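Local coordinates for protein probable porin (Pseudomonas aeruginosa, PDB 4FSO) that probably acts as a porin, forming a beta-barrel channel through which small solutes cross the outer membrane, at residues A[209-214]-A[221-226]; A[244-249]-A[257-262]; A[152-157]-A[196-201]; A[127-132]-A[289-294]; A[261-266]-A[297-302]. One frame throughout, in Å; residues are numbered along the deposited sequence.

Interaction 1 of 5, residues A[209-214]-A[221-226]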
# COMPACT_ATOMS: atom_id res chain seq x y z
N GLN A 209 -2.99 3.98 16.66
CA GLN A 209 -3.96 3.72 15.62
C GLN A 209 -4.82 2.52 15.93
O GLN A 209 -4.32 1.43 16.16
CB GLN A 209 -3.25 3.44 14.32
CG GLN A 209 -2.51 4.59 13.71
CD GLN A 209 -2.07 4.25 12.28
OE1 GLN A 209 -1.24 3.35 12.06
NE2 GLN A 209 -2.67 4.93 11.31
N TYR A 210 -6.13 2.70 15.89
CA TYR A 210 -7.00 1.57 15.94
C TYR A 210 -7.87 1.61 14.70
O TYR A 210 -8.29 2.68 14.28
CB TYR A 210 -7.88 1.57 17.20
CG TYR A 210 -8.86 0.43 17.19
CD1 TYR A 210 -8.43 -0.88 17.39
CD2 TYR A 210 -10.21 0.64 16.93
CE1 TYR A 210 -9.30 -1.94 17.34
CE2 TYR A 210 -11.10 -0.42 16.88
CZ TYR A 210 -10.63 -1.71 17.09
OH TYR A 210 -11.50 -2.77 17.06
N ALA A 211 -8.13 0.45 14.11
CA ALA A 211 -9.05 0.36 12.99
C ALA A 211 -9.79 -0.99 12.94
O ALA A 211 -9.33 -1.99 13.50
CB ALA A 211 -8.33 0.67 11.65
N GLN A 212 -10.93 -1.02 12.26
CA GLN A 212 -11.84 -2.14 12.34
C GLN A 212 -12.73 -2.17 11.11
O GLN A 212 -13.13 -1.12 10.59
CB GLN A 212 -12.68 -1.97 13.59
CG GLN A 212 -13.87 -2.85 13.69
CD GLN A 212 -14.39 -2.86 15.11
OE1 GLN A 212 -13.77 -2.29 16.01
NE2 GLN A 212 -15.51 -3.52 15.33
N GLY A 213 -13.01 -3.37 10.60
CA GLY A 213 -13.90 -3.47 9.46
C GLY A 213 -13.72 -4.80 8.77
O GLY A 213 -13.19 -5.74 9.36
N GLY A 214 -14.14 -4.90 7.53
CA GLY A 214 -13.88 -6.10 6.77
C GLY A 214 -14.73 -6.18 5.54
O GLY A 214 -15.56 -5.30 5.29
N GLN A 221 -11.61 -7.85 10.34
CA GLN A 221 -10.23 -7.57 10.63
C GLN A 221 -10.13 -6.38 11.59
O GLN A 221 -10.78 -5.35 11.40
CB GLN A 221 -9.51 -7.30 9.30
CG GLN A 221 -8.00 -7.15 9.37
CD GLN A 221 -7.36 -7.21 7.98
OE1 GLN A 221 -7.15 -6.18 7.33
NE2 GLN A 221 -7.04 -8.42 7.53
N ARG A 222 -9.32 -6.52 12.63
CA ARG A 222 -9.01 -5.43 13.54
C ARG A 222 -7.54 -5.07 13.38
O ARG A 222 -6.71 -5.90 12.97
CB ARG A 222 -9.25 -5.82 15.00
CG ARG A 222 -10.67 -6.18 15.38
CD ARG A 222 -10.80 -6.34 16.90
NE ARG A 222 -10.23 -7.59 17.41
CZ ARG A 222 -9.67 -7.74 18.61
NH1 ARG A 222 -9.58 -6.72 19.45
NH2 ARG A 222 -9.20 -8.93 18.97
N TYR A 223 -7.21 -3.84 13.75
CA TYR A 223 -5.87 -3.33 13.58
C TYR A 223 -5.46 -2.40 14.71
O TYR A 223 -6.22 -1.53 15.11
CB TYR A 223 -5.77 -2.59 12.25
CG TYR A 223 -4.51 -1.75 12.14
CD1 TYR A 223 -3.32 -2.30 11.66
CD2 TYR A 223 -4.50 -0.41 12.52
CE1 TYR A 223 -2.16 -1.53 11.54
CE2 TYR A 223 -3.35 0.37 12.42
CZ TYR A 223 -2.19 -0.20 11.93
OH TYR A 223 -1.05 0.57 11.83
N LEU A 224 -4.23 -2.58 15.20
CA LEU A 224 -3.56 -1.64 16.10
C LEU A 224 -2.26 -1.21 15.45
O LEU A 224 -1.53 -2.03 14.94
CB LEU A 224 -3.20 -2.29 17.42
CG LEU A 224 -4.12 -2.27 18.63
CD1 LEU A 224 -5.55 -2.33 18.22
CD2 LEU A 224 -3.77 -3.48 19.48
N GLY A 225 -1.97 0.09 15.50
CA GLY A 225 -0.70 0.57 15.03
C GLY A 225 -0.05 1.50 16.03
O GLY A 225 -0.74 2.10 16.86
N ALA A 226 1.27 1.61 15.95
CA ALA A 226 1.99 2.65 16.66
C ALA A 226 3.23 3.05 15.86
O ALA A 226 4.07 2.22 15.58
CB ALA A 226 2.36 2.20 18.08
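Gln209 and Tyr223 meet on one face of a beta hairpin, at the edge of the tyrosine ring. CB of Gln209 starts the contact, with Tyr223 CE2 3.6 Å away. CG then lies anti to the carbonyl carbon (chi1 -67°), and the extended chain crosses the edge of the ring. CD passes Tyr223 OH at 3.8 Å. The tip completes the approach: the Tyr223 hydroxyl donates to Gln209 OE1, OH to OE1 2.8 Å. OE1 lies in the ring plane, while the hydroxyl sits above the plane of the amide carbonyl. Amide and ring are nearly perpendicular, 87° apart. The other amide branch, NE2, bonds Asp199 OD1 on the neighbouring strand 193-203. Ala211 CB follows on the same face, 4.1 Å from Tyr223 CD2.

The backbones pair as antiparallel strands, with Ala211 N to Tyr223 O at 2.9 Å. On the other face Leu224 CD1 touches the edge of the Tyr210 ring. Tyr210 OH donates to Gln212 OE1 in its own strand and lies 3.6 Å from Arg222 CD. Pro127, Leu128 and Tyr297 from inward-folded loops pack on Tyr223. The chemistry differs by face. Toward the loops, OE1 takes up the Tyr223 hydroxyl and NE2 goes to Asp199, which should limit rotation of the Gln209 amide. On the other face, apolar contact of Tyr210 with Leu224 sits beside the charged Arg222–Asp245 salt bridge.

Interaction 2 of 5, residues A[244-249]-A[257-262]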
# COMPACT_ATOMS: atom_id res chain seq x y z
N PHE A 244 -2.58 -7.13 13.22
CA PHE A 244 -3.88 -7.39 12.59
C PHE A 244 -4.51 -8.65 13.11
O PHE A 244 -3.86 -9.68 13.26
CB PHE A 244 -3.79 -7.53 11.07
CG PHE A 244 -3.42 -6.28 10.34
CD1 PHE A 244 -2.08 -5.95 10.15
CD2 PHE A 244 -4.41 -5.45 9.82
CE1 PHE A 244 -1.73 -4.79 9.45
CE2 PHE A 244 -4.07 -4.29 9.13
CZ PHE A 244 -2.71 -3.96 8.93
N ASP A 245 -5.81 -8.58 13.35
CA ASP A 245 -6.52 -9.74 13.82
C ASP A 245 -7.66 -9.92 12.86
O ASP A 245 -8.46 -9.01 12.70
CB ASP A 245 -7.02 -9.47 15.23
CG ASP A 245 -7.42 -10.72 15.94
OD1 ASP A 245 -7.78 -11.71 15.28
OD2 ASP A 245 -7.38 -10.72 17.18
N SER A 246 -7.73 -11.09 12.22
CA SER A 246 -8.73 -11.36 11.18
C SER A 246 -9.37 -12.73 11.32
O SER A 246 -8.71 -13.70 11.67
CB SER A 246 -8.13 -11.23 9.77
OG SER A 246 -7.03 -10.36 9.78
N GLU A 247 -10.65 -12.81 11.00
CA GLU A 247 -11.34 -14.09 10.97
C GLU A 247 -12.42 -14.04 9.91
O GLU A 247 -12.81 -12.96 9.47
CB GLU A 247 -11.98 -14.36 12.32
CG GLU A 247 -12.99 -13.31 12.66
CD GLU A 247 -13.51 -13.43 14.07
OE1 GLU A 247 -12.85 -14.10 14.89
OE2 GLU A 247 -14.59 -12.85 14.33
N ASP A 248 -12.89 -15.21 9.49
CA ASP A 248 -14.09 -15.32 8.65
C ASP A 248 -15.30 -14.61 9.28
O ASP A 248 -15.42 -14.54 10.51
CB ASP A 248 -14.42 -16.80 8.37
CG ASP A 248 -14.62 -17.61 9.63
OD1 ASP A 248 -13.66 -17.75 10.40
OD2 ASP A 248 -15.74 -18.14 9.85
N ALA A 249 -16.18 -14.09 8.44
CA ALA A 249 -17.32 -13.29 8.91
C ALA A 249 -18.56 -13.66 8.13
O ALA A 249 -18.44 -14.07 6.96
CB ALA A 249 -17.03 -11.81 8.73
N ILE A 257 -11.22 -18.53 8.13
CA ILE A 257 -10.08 -17.61 8.14
C ILE A 257 -9.69 -17.31 9.58
O ILE A 257 -10.54 -16.93 10.39
CB ILE A 257 -10.37 -16.29 7.35
CG1 ILE A 257 -10.45 -16.57 5.85
CG2 ILE A 257 -9.30 -15.21 7.59
CD1 ILE A 257 -10.94 -15.40 5.02
N ASP A 258 -8.42 -17.48 9.90
CA ASP A 258 -7.93 -17.32 11.26
C ASP A 258 -6.47 -16.86 11.25
O ASP A 258 -5.54 -17.63 10.94
CB ASP A 258 -8.11 -18.65 12.01
CG ASP A 258 -7.34 -18.69 13.34
OD1 ASP A 258 -7.42 -17.69 14.09
OD2 ASP A 258 -6.66 -19.72 13.62
N ASN A 259 -6.25 -15.59 11.60
CA ASN A 259 -4.94 -15.01 11.47
C ASN A 259 -4.64 -13.85 12.38
O ASN A 259 -5.38 -12.89 12.47
CB ASN A 259 -4.68 -14.58 10.02
CG ASN A 259 -3.31 -13.97 9.83
OD1 ASN A 259 -2.35 -14.69 9.67
ND2 ASN A 259 -3.21 -12.65 9.87
N ARG A 260 -3.48 -13.92 13.01
CA ARG A 260 -2.90 -12.73 13.60
C ARG A 260 -1.60 -12.37 12.89
O ARG A 260 -0.73 -13.21 12.67
CB ARG A 260 -2.76 -12.89 15.14
CG ARG A 260 -4.12 -12.78 15.80
CD ARG A 260 -4.28 -13.62 17.03
NE ARG A 260 -3.98 -15.05 16.85
CZ ARG A 260 -4.67 -15.90 16.09
NH1 ARG A 260 -5.70 -15.48 15.36
NH2 ARG A 260 -4.31 -17.17 16.06
N ALA A 261 -1.50 -11.11 12.47
CA ALA A 261 -0.31 -10.64 11.80
C ALA A 261 0.37 -9.55 12.61
O ALA A 261 -0.22 -8.51 12.92
CB ALA A 261 -0.64 -10.15 10.42
N LEU A 262 1.62 -9.79 12.96
CA LEU A 262 2.41 -8.80 13.66
C LEU A 262 3.63 -8.40 12.85
O LEU A 262 4.34 -9.24 12.33
CB LEU A 262 2.82 -9.34 15.02
CG LEU A 262 3.59 -8.38 15.91
CD1 LEU A 262 2.96 -7.02 15.89
CD2 LEU A 262 3.64 -8.90 17.34
O HOH W 1 -4.48 -10.62 10.53
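Asp245 and Arg260 run alongside each other out of the same face of a beta hairpin in the barrel wall. The axes of the two short antiparallel segments come within 4.8 Å. Phe244 and Ala261 form a hydrogen-bonded pair, and their CB atoms touch at 4.1 Å on the opposite face. Asp245 has CG anti to its own N (chi1 -164°), which brings OD1 to 3.8 Å from Arg260 CG. The charged ends do not pair directly. Asp245 OD2 makes its salt bridge with Arg222 on the preceding strand. Arg260 bends at chi2 and chi3, and its NH1 turns back to Asp258 OD1, a salt bridge of 3.1 Å with the oxygen in the guanidinium plane. Near the loop end, the Asp248 carboxylate stands between the backbone N and carbonyl carbon (chi1 57°). There OD1 takes a weak bond from Ile257 N. On the Phe244 face Gln221 bonds the Ser246 hydroxyl. A water bridges the strands there: it lies 2.7 Å from Ser246 OG and donates to Asn259 O at 3.1 Å.

Interaction 3 of 5, residues A[152-157]-A[196-201]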
# COMPACT_ATOMS: atom_id res chain seq x y z
N ALA A 152 -8.27 18.36 17.81
CA ALA A 152 -6.97 18.26 17.13
C ALA A 152 -6.13 17.10 17.66
O ALA A 152 -6.03 16.89 18.87
CB ALA A 152 -6.21 19.56 17.25
N GLY A 153 -5.53 16.35 16.74
CA GLY A 153 -4.74 15.18 17.10
C GLY A 153 -5.58 13.93 17.26
O GLY A 153 -5.06 12.86 17.59
N LEU A 154 -6.88 14.04 17.04
CA LEU A 154 -7.78 12.91 17.18
C LEU A 154 -8.65 12.78 15.94
O LEU A 154 -9.66 13.47 15.81
CB LEU A 154 -8.64 13.03 18.43
CG LEU A 154 -9.34 11.72 18.81
CD1 LEU A 154 -8.33 10.71 19.31
CD2 LEU A 154 -10.43 11.93 19.84
N ARG A 155 -8.25 11.89 15.04
CA ARG A 155 -8.91 11.76 13.75
C ARG A 155 -9.78 10.52 13.69
O ARG A 155 -9.39 9.43 14.14
CB ARG A 155 -7.87 11.75 12.62
CG ARG A 155 -8.46 11.70 11.21
CD ARG A 155 -7.38 11.45 10.12
NE ARG A 155 -6.86 12.69 9.55
CZ ARG A 155 -5.62 13.14 9.72
NH1 ARG A 155 -4.76 12.43 10.46
NH2 ARG A 155 -5.22 14.28 9.16
N PHE A 156 -10.98 10.69 13.16
CA PHE A 156 -11.90 9.57 13.00
C PHE A 156 -12.32 9.48 11.54
O PHE A 156 -12.52 10.50 10.87
CB PHE A 156 -13.12 9.71 13.91
CG PHE A 156 -14.21 8.70 13.60
CD1 PHE A 156 -14.08 7.38 14.01
CD2 PHE A 156 -15.35 9.08 12.90
CE1 PHE A 156 -15.07 6.44 13.73
CE2 PHE A 156 -16.36 8.14 12.61
CZ PHE A 156 -16.21 6.83 13.03
N SER A 157 -12.45 8.24 11.07
CA SER A 157 -12.71 7.97 9.67
C SER A 157 -13.70 6.84 9.58
O SER A 157 -13.65 5.91 10.40
CB SER A 157 -11.42 7.52 8.95
OG SER A 157 -10.31 8.34 9.28
N TYR A 196 -13.46 1.45 9.87
CA TYR A 196 -13.68 2.57 10.76
C TYR A 196 -12.36 2.67 11.43
O TYR A 196 -11.76 1.63 11.76
CB TYR A 196 -14.78 2.28 11.80
CG TYR A 196 -16.10 1.86 11.18
CD1 TYR A 196 -16.37 0.52 10.89
CD2 TYR A 196 -17.07 2.81 10.88
CE1 TYR A 196 -17.57 0.14 10.32
CE2 TYR A 196 -18.29 2.44 10.30
CZ TYR A 196 -18.53 1.11 10.02
OH TYR A 196 -19.73 0.76 9.45
N GLN A 197 -11.88 3.89 11.65
CA GLN A 197 -10.53 4.07 12.15
C GLN A 197 -10.43 5.24 13.12
O GLN A 197 -11.08 6.25 12.95
CB GLN A 197 -9.60 4.23 10.96
CG GLN A 197 -8.13 4.48 11.25
CD GLN A 197 -7.31 4.70 9.97
OE1 GLN A 197 -7.78 4.40 8.85
NE2 GLN A 197 -6.10 5.24 10.11
N LEU A 198 -9.58 5.09 14.13
CA LEU A 198 -9.29 6.18 15.05
C LEU A 198 -7.78 6.41 15.15
O LEU A 198 -7.03 5.49 15.44
CB LEU A 198 -9.90 5.87 16.41
CG LEU A 198 -10.09 7.03 17.37
CD1 LEU A 198 -10.98 6.58 18.50
CD2 LEU A 198 -8.78 7.55 17.94
N ASP A 199 -7.34 7.65 14.93
CA ASP A 199 -5.92 8.01 15.00
C ASP A 199 -5.64 8.97 16.14
O ASP A 199 -6.12 10.10 16.12
CB ASP A 199 -5.48 8.70 13.70
CG ASP A 199 -5.44 7.76 12.51
OD1 ASP A 199 -5.06 6.59 12.72
OD2 ASP A 199 -5.78 8.20 11.38
N TYR A 200 -4.87 8.55 17.14
CA TYR A 200 -4.56 9.42 18.27
C TYR A 200 -3.11 9.82 18.18
O TYR A 200 -2.23 8.96 18.25
CB TYR A 200 -4.83 8.68 19.57
CG TYR A 200 -4.60 9.50 20.84
CD1 TYR A 200 -4.55 10.89 20.80
CD2 TYR A 200 -4.46 8.86 22.07
CE1 TYR A 200 -4.34 11.62 21.97
CE2 TYR A 200 -4.26 9.58 23.22
CZ TYR A 200 -4.20 10.95 23.18
OH TYR A 200 -4.00 11.64 24.35
N GLN A 201 -2.85 11.11 18.02
CA GLN A 201 -1.47 11.59 17.97
C GLN A 201 -1.08 12.08 19.35
O GLN A 201 -1.24 13.25 19.68
CB GLN A 201 -1.27 12.68 16.90
CG GLN A 201 0.21 13.11 16.70
CD GLN A 201 1.04 12.18 15.78
OE1 GLN A 201 0.64 11.88 14.65
NE2 GLN A 201 2.20 11.74 16.27
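This is a surface contact between neighbouring antiparallel strands of the barrel wall, where Leu154 faces Tyr200 and Arg155 faces Asp199. The loop between the strands is long and holds the Cys179–Cys186 disulfide. Backbone bonds run regularly from Gly153 to Ser157. The pair Arg155 and Asp199 is closed by two of them, with Asp199 N to Arg155 O at 2.8 Å. On one face the side chains are mainly apolar and aromatic. Leu154 carries CG anti to the backbone N (chi1 -166°), a setting that swings CD1 over toward the partner strand. It meets Leu198 CD2 at 3.5 Å and Tyr200 CB at 4.1 Å. Phe156 stands on this face too. The other face is polar. Arg155 CD lies 3.8 Å from Asp199 OD2, but the charged groups stay beyond salt-bridge range. Asp199 OD1 instead accepts Gln197 NE2 at 3.1 Å. A bound detergent lies near Tyr196. Mainly apolar and aromatic side chains on one face and polar ones on the other are typical of a membrane-spanning beta barrel of the porin type.

Interaction 4 of 5, residues A[127-132]-A[289-294]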
# COMPACT_ATOMS: atom_id res chain seq x y z
N PRO A 127 -4.64 1.50 6.79
CA PRO A 127 -4.18 0.16 7.21
C PRO A 127 -5.00 -1.04 6.73
O PRO A 127 -4.40 -2.07 6.42
CB PRO A 127 -4.20 0.26 8.75
CG PRO A 127 -3.86 1.70 8.99
CD PRO A 127 -4.68 2.43 7.94
N LEU A 128 -6.32 -0.92 6.66
CA LEU A 128 -7.16 -2.03 6.21
C LEU A 128 -7.20 -2.11 4.66
O LEU A 128 -7.54 -3.15 4.08
CB LEU A 128 -8.55 -1.93 6.84
CG LEU A 128 -8.83 -2.53 8.24
CD1 LEU A 128 -7.63 -2.56 9.16
CD2 LEU A 128 -9.93 -1.77 8.94
N LEU A 129 -6.84 -1.01 4.00
CA LEU A 129 -6.77 -0.96 2.54
C LEU A 129 -5.71 0.05 2.03
O LEU A 129 -5.97 1.27 1.94
CB LEU A 129 -8.16 -0.65 1.93
CG LEU A 129 -8.51 -1.09 0.49
CD1 LEU A 129 -9.85 -0.52 0.05
CD2 LEU A 129 -7.45 -0.75 -0.56
N LYS A 130 -4.51 -0.43 1.72
CA LYS A 130 -3.50 0.40 1.06
C LYS A 130 -3.77 0.24 -0.40
O LYS A 130 -3.65 -0.87 -0.90
CB LYS A 130 -2.07 -0.12 1.29
CG LYS A 130 -1.55 0.00 2.69
CD LYS A 130 -1.68 1.43 3.21
CE LYS A 130 -0.51 2.34 2.82
NZ LYS A 130 -0.58 3.63 3.60
N TYR A 131 -4.12 1.30 -1.11
CA TYR A 131 -4.31 1.13 -2.55
C TYR A 131 -2.94 0.80 -3.16
O TYR A 131 -1.87 1.30 -2.71
CB TYR A 131 -4.95 2.35 -3.22
CG TYR A 131 -3.94 3.41 -3.62
CD1 TYR A 131 -3.22 4.09 -2.65
CD2 TYR A 131 -3.73 3.73 -4.96
CE1 TYR A 131 -2.30 5.05 -3.00
CE2 TYR A 131 -2.82 4.70 -5.32
CZ TYR A 131 -2.11 5.35 -4.33
OH TYR A 131 -1.18 6.32 -4.63
N ASN A 132 -2.98 -0.08 -4.15
CA ASN A 132 -1.77 -0.57 -4.78
C ASN A 132 -1.32 0.36 -5.90
O ASN A 132 -2.12 0.79 -6.74
CB ASN A 132 -1.97 -2.00 -5.30
CG ASN A 132 -0.66 -2.65 -5.74
OD1 ASN A 132 0.44 -2.16 -5.42
ND2 ASN A 132 -0.77 -3.76 -6.46
N PRO A 289 -5.66 -11.99 5.44
CA PRO A 289 -6.49 -11.62 4.29
C PRO A 289 -6.38 -10.13 3.93
O PRO A 289 -6.13 -9.30 4.79
CB PRO A 289 -7.90 -11.97 4.77
CG PRO A 289 -7.85 -11.75 6.25
CD PRO A 289 -6.45 -12.18 6.67
N TYR A 290 -6.55 -9.80 2.66
CA TYR A 290 -6.69 -8.41 2.27
C TYR A 290 -7.33 -8.32 0.90
O TYR A 290 -7.55 -9.35 0.25
CB TYR A 290 -5.35 -7.68 2.28
CG TYR A 290 -4.22 -8.34 1.52
CD1 TYR A 290 -3.50 -9.38 2.10
CD2 TYR A 290 -3.82 -7.88 0.26
CE1 TYR A 290 -2.43 -9.96 1.44
CE2 TYR A 290 -2.74 -8.46 -0.42
CZ TYR A 290 -2.05 -9.51 0.19
OH TYR A 290 -0.98 -10.11 -0.42
N LEU A 291 -7.64 -7.09 0.48
CA LEU A 291 -8.38 -6.86 -0.77
C LEU A 291 -7.51 -6.94 -2.03
O LEU A 291 -6.37 -6.45 -2.06
CB LEU A 291 -9.07 -5.49 -0.73
CG LEU A 291 -10.05 -5.35 0.42
CD1 LEU A 291 -10.80 -4.03 0.29
CD2 LEU A 291 -10.99 -6.57 0.47
N ASP A 292 -8.06 -7.59 -3.05
CA ASP A 292 -7.48 -7.51 -4.38
C ASP A 292 -7.43 -6.02 -4.77
O ASP A 292 -8.41 -5.30 -4.62
CB ASP A 292 -8.35 -8.29 -5.35
CG ASP A 292 -7.58 -8.79 -6.55
OD1 ASP A 292 -6.44 -8.33 -6.75
OD2 ASP A 292 -8.10 -9.64 -7.28
N GLY A 293 -6.27 -5.57 -5.26
CA GLY A 293 -6.08 -4.17 -5.56
C GLY A 293 -5.48 -3.41 -4.39
O GLY A 293 -5.45 -2.18 -4.37
N SER A 294 -5.01 -4.15 -3.39
CA SER A 294 -4.32 -3.55 -2.27
C SER A 294 -3.02 -4.28 -1.97
O SER A 294 -2.71 -5.30 -2.58
CB SER A 294 -5.20 -3.53 -1.01
OG SER A 294 -5.27 -4.81 -0.41
O HOH W 2 -4.44 -3.58 2.55
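The carbonyl group of Gly293 receives Asn132 N from above its plane, 40° out of it, with N to O 3.2 Å. Thr139 OG1 bonds the same oxygen. The Leu291 carbonyl is used differently: Ser294 OG donates to it in the plane, on a lone pair, OG to O 2.6 Å. With chi1 at 76°, OG is turned back toward the start of the turn. The Tyr290 ring stacks on that of His178. Leu291 to Ser294 form a type II beta turn in a loop that appears to fold into the porin barrel. It meets the short strand 129-131, where Tyr131 and Ser294 form an antiparallel non-hydrogen-bonded bridge. Beside the turn, Leu129 and Leu291 cross at about a right angle, CD1 to CD1 3.6 Å. The other branch of Leu129 goes to the serine, CD2 to Ser294 CB 3.6 Å. A water accepts a bond from Lys130 N at 3.3 Å and makes weak bonds to Leu128 O and Ser294 OG. Pro289 O accepts Gln221 NE2 from the barrel wall.

Interaction 5 of 5, residues A[261-266]-A[297-302]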
# COMPACT_ATOMS: atom_id res chain seq x y z
N ALA A 261 -1.50 -11.11 12.47
CA ALA A 261 -0.31 -10.64 11.80
C ALA A 261 0.37 -9.55 12.61
O ALA A 261 -0.22 -8.51 12.92
CB ALA A 261 -0.64 -10.15 10.42
N LEU A 262 1.62 -9.79 12.96
CA LEU A 262 2.41 -8.80 13.66
C LEU A 262 3.63 -8.40 12.85
O LEU A 262 4.34 -9.24 12.33
CB LEU A 262 2.82 -9.34 15.02
CG LEU A 262 3.59 -8.38 15.91
CD1 LEU A 262 2.96 -7.02 15.89
CD2 LEU A 262 3.64 -8.90 17.34
N SER A 263 3.86 -7.10 12.72
CA SER A 263 5.14 -6.65 12.18
C SER A 263 5.67 -5.46 12.92
O SER A 263 4.93 -4.59 13.42
CB SER A 263 5.10 -6.38 10.67
OG SER A 263 4.51 -5.13 10.36
N LEU A 264 6.99 -5.43 12.96
CA LEU A 264 7.70 -4.37 13.63
C LEU A 264 8.88 -3.95 12.75
O LEU A 264 9.71 -4.78 12.34
CB LEU A 264 8.17 -4.85 14.99
CG LEU A 264 9.15 -3.96 15.75
CD1 LEU A 264 8.50 -2.63 16.13
CD2 LEU A 264 9.59 -4.72 16.97
N LEU A 265 8.94 -2.67 12.44
CA LEU A 265 10.07 -2.15 11.72
C LEU A 265 10.73 -1.05 12.55
O LEU A 265 10.06 -0.18 13.12
CB LEU A 265 9.62 -1.63 10.35
CG LEU A 265 10.69 -1.10 9.40
CD1 LEU A 265 11.30 -2.20 8.53
CD2 LEU A 265 10.10 0.01 8.53
N LEU A 266 12.05 -1.12 12.63
CA LEU A 266 12.88 -0.13 13.31
C LEU A 266 13.89 0.50 12.35
O LEU A 266 14.55 -0.22 11.59
CB LEU A 266 13.65 -0.80 14.44
CG LEU A 266 13.09 -0.75 15.85
CD1 LEU A 266 11.58 -0.83 15.85
CD2 LEU A 266 13.70 -1.90 16.63
N TYR A 297 -0.48 -4.11 4.63
CA TYR A 297 0.29 -3.07 5.29
C TYR A 297 1.25 -3.68 6.32
O TYR A 297 1.07 -3.51 7.52
CB TYR A 297 -0.70 -2.14 5.96
CG TYR A 297 -0.15 -0.83 6.45
CD1 TYR A 297 0.69 -0.06 5.66
CD2 TYR A 297 -0.53 -0.34 7.69
CE1 TYR A 297 1.17 1.15 6.11
CE2 TYR A 297 -0.05 0.87 8.15
CZ TYR A 297 0.79 1.61 7.36
OH TYR A 297 1.24 2.82 7.83
N LEU A 298 2.25 -4.41 5.84
CA LEU A 298 3.18 -5.09 6.73
C LEU A 298 4.62 -4.67 6.45
O LEU A 298 4.94 -4.28 5.35
CB LEU A 298 3.04 -6.61 6.56
CG LEU A 298 1.68 -7.19 6.98
CD1 LEU A 298 1.48 -8.57 6.37
CD2 LEU A 298 1.55 -7.23 8.54
N ALA A 299 5.47 -4.76 7.47
CA ALA A 299 6.89 -4.42 7.35
C ALA A 299 7.64 -5.19 6.27
O ALA A 299 8.55 -4.64 5.64
CB ALA A 299 7.60 -4.62 8.69
N ASN A 300 7.27 -6.45 6.08
CA ASN A 300 7.93 -7.27 5.06
C ASN A 300 7.15 -7.39 3.75
O ASN A 300 7.30 -8.37 3.01
CB ASN A 300 8.33 -8.64 5.62
CG ASN A 300 9.31 -8.53 6.77
OD1 ASN A 300 9.80 -7.44 7.08
ND2 ASN A 300 9.60 -9.66 7.42
N TYR A 301 6.30 -6.41 3.46
CA TYR A 301 5.73 -6.35 2.12
C TYR A 301 6.79 -5.85 1.14
O TYR A 301 7.19 -4.70 1.20
CB TYR A 301 4.50 -5.47 2.01
CG TYR A 301 4.06 -5.37 0.57
CD1 TYR A 301 3.67 -6.51 -0.14
CD2 TYR A 301 4.08 -4.16 -0.12
CE1 TYR A 301 3.29 -6.44 -1.47
CE2 TYR A 301 3.69 -4.08 -1.45
CZ TYR A 301 3.29 -5.22 -2.12
OH TYR A 301 2.90 -5.15 -3.46
N LEU A 302 7.21 -6.73 0.25
CA LEU A 302 8.31 -6.46 -0.66
C LEU A 302 7.79 -6.35 -2.10
O LEU A 302 6.59 -6.34 -2.31
CB LEU A 302 9.41 -7.53 -0.53
CG LEU A 302 10.57 -6.98 0.27
CD1 LEU A 302 10.12 -6.54 1.67
CD2 LEU A 302 11.77 -7.94 0.33
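Ser263 and Ala299 provide the polar part of this contact. Ala299 N donates to Ser263 OG, N to OG 3.1 Å, and the bond is fairly straight at 163°. The serine oxygen lies between its own backbone N and carbonyl carbon (chi1 79°), on the side that faces the loop. The loop here is a type I beta turn from Leu298 to Tyr301, closed by Tyr301 N to Leu298 O at 3.2 Å.

Apolar contacts flank this bond. Ala299 CB packs against the serine, 3.6 Å from Ser263 CB. It also reaches Leu265, with Ala299 CB to Leu265 CB 4.0 Å. To the other side, one branch of Leu298 reaches toward the strand, and its CD2 meets Ala261 CB at 4.1 Å. The same methyl lies 4.1 Å from Ser263 OG. Leu264, between the contacting residues, points away from the loop, and a bound detergent lies near its side chain.

Polar partners from other strands hold the turn: Gln280 bonds Asn300 N, and Gln316 NE2 bonds both Ala299 O and Asn300 OD1. Just before the turn, Tyr297 makes a cation-pi contact with Arg242.

The strand backbone is already paired on both edges, as in Ser263 with Arg242 and Leu264 with Trp279. The loop meets its inner face through side chains, and Ser263 OG supplies the acceptor for the Ala299 N-H.

In the fold
Interactions 1, 2 and 3 are strand pairings in one continuous run of the barrel wall. Interactions 1 and 2 are hairpins, joined by the Arg222–Asp245 salt bridge and by Tyr223 packing on Phe244. Interaction 3 lies at the surface, whereas the other four are partly buried; it joins interaction 1 through backbone bonds between residues 196–198 and 210–212. Interaction 4 joins a short strand to a loop turn and has its centre nearest that of the chain, about 7 Å away. Interaction 5 sets a loop against the strand that interaction 2 also uses. Backbone ladders dominate the wall, whereas single hydrogen bonds and small apolar contacts hold the loops. Pro127 and Tyr297 link interactions 4 and 5.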